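Local coordinates for protein IclR transcriptional regulator (Thermotoga maritima, PDB 1MKM) that probably binds DNA as a transcriptional repressor of the IclR family, through a winged helix-turn-helix domain joined to a larger zinc-binding C-terminal domain, at residues Lys50-Arg55 with Ile68-Phe73; Ala144-Lys149 with Gly209-Gly214. One frame throughout, in Å; residues are numbered along the deposited sequence.

Overall arrangement
The two contacts follow one another along the chain, interaction 1 closing before interaction 2 opens, and lie on opposite sides of the chain's centre, with their centres about 35 Å apart and nearest atoms about 16 Å apart. Interaction 1 belongs to the N-terminal part: it joins the turn between helix 37-50 and strand 53-55, in the winged helix-turn-helix, to helix 66-75, which leads on toward the C-terminal domain, and the second subunit takes part there. Interaction 2 lies within the C-terminal domain, where residues between helices 137-143 and 148-157 meet the start of strand 211-220 of the antiparallel sheet. They share no helix or strand, one belonging to the N-terminal region, the other to the C-terminal domain.

Interaction 1 (Lys50-Arg55 with Ile68-Phe73); sequences KGFVLR and IEYGSF
Between 50-55 and 68-73 the contact is made by two rings, F52 and Y70, whose side chains cross at about a right angle. From CB, the F52 side chain sets out with CG anti to the carbonyl carbon (chi1 -72°), and CB of K50, in the same segment, lies at the edge of its ring, in plane. Farther out, CE2 comes 3.8 Å from CE2 of Y70 and 4.2 Å from its CD2. The tip atom CZ makes the closest approach, 3.5 Å from CE2 of Y70, and also lies 4.1 Å from OH of Y70. The ring centroids are 5.7 Å apart and the planes are inclined at 71°, an oblique pairing in which the outer end of the phenylalanine ring meets one side of the tyrosine ring, at CE2. G51 ends helix 37-50 in a Schellman motif, and the chain then enters strand 53-55, the first strand of the wing hairpin, just past F52. Beyond the pair, F11 of the second subunit meets the F52 ring, and OH of Y70 is hydrogen-bonded to OD1 of D15 of that subunit. The contact is thus apolar where the rings meet, while the tyrosine's polar end is satisfied across the dimer interface, so the turn and helix 66-75 meet at a place where the second subunit also packs.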
loop_
_atom_site.group_PDB
_atom_site.type_symbol
_atom_site.label_atom_id
_atom_site.label_comp_id
_atom_site.label_asym_id
_atom_site.label_seq_id
_atom_site.Cartn_x
_atom_site.Cartn_y
_atom_site.Cartn_z
ATOM N N LYS B 50 15.951 -22.178 -10.344
ATOM C CA LYS B 50 17.162 -21.397 -10.108
ATOM C C LYS B 50 16.859 -20.102 -9.365
ATOM O O LYS B 50 17.780 -19.413 -8.922
ATOM C CB LYS B 50 17.860 -21.082 -11.436
ATOM C CG LYS B 50 18.478 -22.289 -12.136
ATOM C CD LYS B 50 19.666 -22.813 -11.360
ATOM C CE LYS B 50 20.256 -24.062 -11.994
ATOM N NZ LYS B 50 21.281 -24.646 -11.084
ATOM N N GLY B 51 15.572 -19.773 -9.246
ATOM C CA GLY B 51 15.167 -18.571 -8.541
ATOM C C GLY B 51 15.082 -17.287 -9.355
ATOM O O GLY B 51 14.892 -16.211 -8.786
ATOM N N PHE B 52 15.221 -17.387 -10.675
ATOM C CA PHE B 52 15.144 -16.220 -11.550
ATOM C C PHE B 52 13.720 -15.758 -11.693
ATOM O O PHE B 52 13.446 -14.602 -12.014
ATOM C CB PHE B 52 15.721 -16.543 -12.933
ATOM C CG PHE B 52 17.212 -16.684 -12.930
ATOM C CD1 PHE B 52 17.812 -17.911 -12.649
ATOM C CD2 PHE B 52 18.020 -15.573 -13.111
ATOM C CE1 PHE B 52 19.208 -18.022 -12.541
ATOM C CE2 PHE B 52 19.405 -15.679 -13.003
ATOM C CZ PHE B 52 20.000 -16.905 -12.716
ATOM N N VAL B 53 12.806 -16.685 -11.453
ATOM C CA VAL B 53 11.398 -16.392 -11.559
ATOM C C VAL B 53 10.647 -16.964 -10.365
ATOM O O VAL B 53 11.101 -17.925 -9.731
ATOM C CB VAL B 53 10.843 -16.968 -12.867
ATOM C CG1 VAL B 53 9.359 -16.878 -12.889
ATOM C CG2 VAL B 53 11.428 -16.199 -14.034
ATOM N N LEU B 54 9.509 -16.356 -10.047
ATOM C CA LEU B 54 8.681 -16.807 -8.930
ATOM C C LEU B 54 7.338 -17.230 -9.482
ATOM O O LEU B 54 6.747 -16.522 -10.307
ATOM C CB LEU B 54 8.485 -15.674 -7.918
ATOM C CG LEU B 54 7.919 -16.078 -6.551
ATOM C CD1 LEU B 54 8.808 -17.156 -5.940
ATOM C CD2 LEU B 54 7.847 -14.842 -5.632
ATOM N N ARG B 55 6.845 -18.387 -9.064
ATOM C CA ARG B 55 5.549 -18.780 -9.583
ATOM C C ARG B 55 4.466 -18.532 -8.553
ATOM O O ARG B 55 4.589 -18.939 -7.396
ATOM C CB ARG B 55 5.521 -20.243 -10.053
ATOM C CG ARG B 55 4.344 -20.477 -10.979
ATOM C CD ARG B 55 4.302 -21.855 -11.609
ATOM N NE ARG B 55 3.289 -21.904 -12.662
ATOM C CZ ARG B 55 3.040 -22.973 -13.417
ATOM N NH1 ARG B 55 3.726 -24.095 -13.235
ATOM N NH2 ARG B 55 2.113 -22.910 -14.374
ATOM N N ILE B 68 18.383 -10.090 -8.178
ATOM C CA ILE B 68 18.653 -9.088 -7.150
ATOM C C ILE B 68 19.950 -9.468 -6.441
ATOM O O ILE B 68 20.846 -8.641 -6.257
ATOM C CB ILE B 68 17.513 -9.008 -6.117
ATOM C CG1 ILE B 68 16.211 -8.588 -6.811
ATOM C CG2 ILE B 68 17.871 -8.004 -5.058
ATOM C CD1 ILE B 68 14.935 -8.751 -5.978
ATOM N N GLU B 69 20.056 -10.733 -6.053
ATOM C CA GLU B 69 21.268 -11.210 -5.405
ATOM C C GLU B 69 22.493 -11.047 -6.327
ATOM O O GLU B 69 23.585 -10.682 -5.876
ATOM C CB GLU B 69 21.118 -12.693 -5.045
ATOM C CG GLU B 69 22.344 -13.274 -4.365
ATOM C CD GLU B 69 22.315 -14.795 -4.247
ATOM O OE1 GLU B 69 21.311 -15.427 -4.644
ATOM O OE2 GLU B 69 23.315 -15.354 -3.755
ATOM N N TYR B 70 22.319 -11.326 -7.619
ATOM C CA TYR B 70 23.435 -11.231 -8.565
ATOM C C TYR B 70 23.955 -9.805 -8.690
ATOM O O TYR B 70 25.164 -9.571 -8.699
ATOM C CB TYR B 70 23.021 -11.768 -9.941
ATOM C CG TYR B 70 23.103 -13.274 -10.055
ATOM C CD1 TYR B 70 23.505 -14.057 -8.967
ATOM C CD2 TYR B 70 22.780 -13.927 -11.259
ATOM C CE1 TYR B 70 23.583 -15.442 -9.072
ATOM C CE2 TYR B 70 22.849 -15.308 -11.373
ATOM C CZ TYR B 70 23.251 -16.057 -10.280
ATOM O OH TYR B 70 23.328 -17.415 -10.376
ATOM N N GLY B 71 23.030 -8.861 -8.794
ATOM C CA GLY B 71 23.413 -7.470 -8.896
ATOM C C GLY B 71 24.260 -7.041 -7.708
ATOM O O GLY B 71 25.278 -6.373 -7.892
ATOM N N SER B 72 23.842 -7.424 -6.496
ATOM C CA SER B 72 24.576 -7.082 -5.268
ATOM C C SER B 72 25.980 -7.654 -5.281
ATOM O O SER B 72 26.922 -6.993 -4.848
ATOM C CB SER B 72 23.842 -7.606 -4.035
ATOM O OG SER B 72 22.549 -7.065 -3.975
ATOM N N PHE B 73 26.114 -8.894 -5.759
ATOM C CA PHE B 73 27.415 -9.560 -5.860
ATOM C C PHE B 73 28.367 -8.778 -6.772
ATOM O O PHE B 73 29.558 -8.644 -6.480
ATOM C CB PHE B 73 27.252 -10.976 -6.432
ATOM C CG PHE B 73 27.135 -12.057 -5.392
ATOM C CD1 PHE B 73 25.928 -12.716 -5.185
ATOM C CD2 PHE B 73 28.246 -12.453 -4.650
ATOM C CE1 PHE B 73 25.826 -13.764 -4.255
ATOM C CE2 PHE B 73 28.159 -13.498 -3.716
ATOM C CZ PHE B 73 26.943 -14.154 -3.521
#

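Interaction 2 (Ala144-Lys149 with Gly209-Gly214); sequences AFVPEK and GYPVAG
With CG1 anti to its carbonyl carbon (chi1 -64°), V146 presents that methyl to P211, while Y210, its CG anti to the backbone N (chi1 179°), extends its ring to P147. CG1 of V146 reaches CG of P211 at 3.5 Å, tighter than usual for two carbons, and the two side chains cross at about a right angle. On the same proline, CB lies 4.0 Å from CB of F145, and CD sits 3.4 Å from the carbonyl O of F145. At the ring edge, CD of P147 approaches CE1 of Y210 at 3.5 Å, near the plane, whereas CD of P211 sits 3.3 Å above that plane, offset toward the rim. Without CG and CD, an alanine in place of P211 would probably leave a gap beside CG1 of V146 and at the rim of the Y210 face. P211 is also the centre of an inverse gamma turn, near the start of strand 211-220. OH of Y210 hydrogen-bonds to E150 and K104, so its far end is tied to helix 148-157 and strand 98-105. With no hydrogen bond between the segments, apolar side chains join the connection before helix 148-157 to the sheet, the carbonyl O of F145 being the polar atom against P211.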
loop_
_atom_site.group_PDB
_atom_site.type_symbol
_atom_site.label_atom_id
_atom_site.label_comp_id
_atom_site.label_asym_id
_atom_site.label_seq_id
_atom_site.Cartn_x
_atom_site.Cartn_y
_atom_site.Cartn_z
ATOM N N ALA B 144 38.679 14.643 -17.924
ATOM C CA ALA B 144 39.508 15.815 -17.685
ATOM C C ALA B 144 40.714 15.459 -16.840
ATOM O O ALA B 144 41.385 16.341 -16.308
ATOM C CB ALA B 144 38.694 16.902 -16.992
ATOM N N PHE B 145 40.982 14.166 -16.703
ATOM C CA PHE B 145 42.120 13.715 -15.915
ATOM C C PHE B 145 42.716 12.413 -16.425
ATOM O O PHE B 145 43.665 11.889 -15.839
ATOM C CB PHE B 145 41.736 13.569 -14.437
ATOM C CG PHE B 145 41.573 14.882 -13.722
ATOM C CD1 PHE B 145 40.389 15.605 -13.824
ATOM C CD2 PHE B 145 42.626 15.415 -12.980
ATOM C CE1 PHE B 145 40.254 16.840 -13.203
ATOM C CE2 PHE B 145 42.502 16.649 -12.352
ATOM C CZ PHE B 145 41.312 17.364 -12.465
ATOM N N VAL B 146 42.156 11.885 -17.511
ATOM C CA VAL B 146 42.684 10.659 -18.094
ATOM C C VAL B 146 43.987 11.071 -18.757
ATOM O O VAL B 146 44.027 12.081 -19.462
ATOM C CB VAL B 146 41.735 10.070 -19.177
ATOM C CG1 VAL B 146 40.415 9.665 -18.548
ATOM C CG2 VAL B 146 41.500 11.086 -20.294
ATOM N N PRO B 147 45.077 10.322 -18.524
ATOM C CA PRO B 147 46.331 10.715 -19.167
ATOM C C PRO B 147 46.103 11.131 -20.624
ATOM O O PRO B 147 45.475 10.404 -21.403
ATOM C CB PRO B 147 47.186 9.465 -19.019
ATOM C CG PRO B 147 46.790 8.993 -17.649
ATOM C CD PRO B 147 45.271 9.122 -17.689
ATOM N N GLU B 148 46.592 12.325 -20.954
ATOM C CA GLU B 148 46.484 12.922 -22.285
ATOM C C GLU B 148 46.507 11.910 -23.424
ATOM O O GLU B 148 45.710 11.996 -24.358
ATOM C CB GLU B 148 47.614 13.939 -22.469
ATOM C CG GLU B 148 48.938 13.499 -21.851
ATOM C CD GLU B 148 49.466 12.204 -22.450
ATOM O OE1 GLU B 148 49.852 12.216 -23.637
ATOM O OE2 GLU B 148 49.485 11.172 -21.742
ATOM N N LYS B 149 47.432 10.957 -23.334
ATOM C CA LYS B 149 47.599 9.896 -24.325
ATOM C C LYS B 149 46.287 9.148 -24.534
ATOM O O LYS B 149 45.746 9.106 -25.645
ATOM C CB LYS B 149 48.671 8.916 -23.846
ATOM C CG LYS B 149 48.812 7.670 -24.699
ATOM C CD LYS B 149 49.748 6.675 -24.038
ATOM C CE LYS B 149 49.816 5.374 -24.819
ATOM N NZ LYS B 149 50.573 4.331 -24.079
ATOM N N GLY B 209 46.595 8.235 -8.912
ATOM C CA GLY B 209 45.798 9.363 -9.358
ATOM C C GLY B 209 45.199 9.269 -10.754
ATOM O O GLY B 209 45.377 10.173 -11.574
ATOM N N TYR B 210 44.498 8.175 -11.032
ATOM C CA TYR B 210 43.846 7.992 -12.323
ATOM C C TYR B 210 42.352 8.249 -12.070
ATOM O O TYR B 210 41.858 8.031 -10.956
ATOM C CB TYR B 210 44.086 6.560 -12.834
ATOM C CG TYR B 210 43.429 6.225 -14.165
ATOM C CD1 TYR B 210 43.972 6.668 -15.382
ATOM C CD2 TYR B 210 42.258 5.465 -14.212
ATOM C CE1 TYR B 210 43.358 6.354 -16.618
ATOM C CE2 TYR B 210 41.639 5.151 -15.433
ATOM C CZ TYR B 210 42.191 5.598 -16.632
ATOM O OH TYR B 210 41.542 5.303 -17.822
ATOM N N PRO B 211 41.619 8.753 -13.082
ATOM C CA PRO B 211 40.187 9.016 -12.896
ATOM C C PRO B 211 39.353 7.736 -13.013
ATOM O O PRO B 211 38.893 7.383 -14.099
ATOM C CB PRO B 211 39.879 10.009 -14.011
ATOM C CG PRO B 211 40.762 9.513 -15.117
ATOM C CD PRO B 211 42.073 9.251 -14.396
ATOM N N VAL B 212 39.157 7.051 -11.891
ATOM C CA VAL B 212 38.388 5.812 -11.876
ATOM C C VAL B 212 36.910 5.987 -11.552
ATOM O O VAL B 212 36.147 5.023 -11.618
ATOM C CB VAL B 212 38.942 4.822 -10.853
ATOM C CG1 VAL B 212 40.390 4.524 -11.156
ATOM C CG2 VAL B 212 38.767 5.388 -9.448
ATOM N N ALA B 213 36.495 7.197 -11.193
ATOM C CA ALA B 213 35.092 7.406 -10.857
ATOM C C ALA B 213 34.590 8.822 -11.058
ATOM O O ALA B 213 35.363 9.758 -11.259
ATOM C CB ALA B 213 34.839 6.979 -9.425
ATOM N N GLY B 214 33.273 8.961 -10.999
ATOM C CA GLY B 214 32.660 10.255 -11.160
ATOM C C GLY B 214 31.481 10.368 -10.222
ATOM O O GLY B 214 30.666 9.450 -10.137
#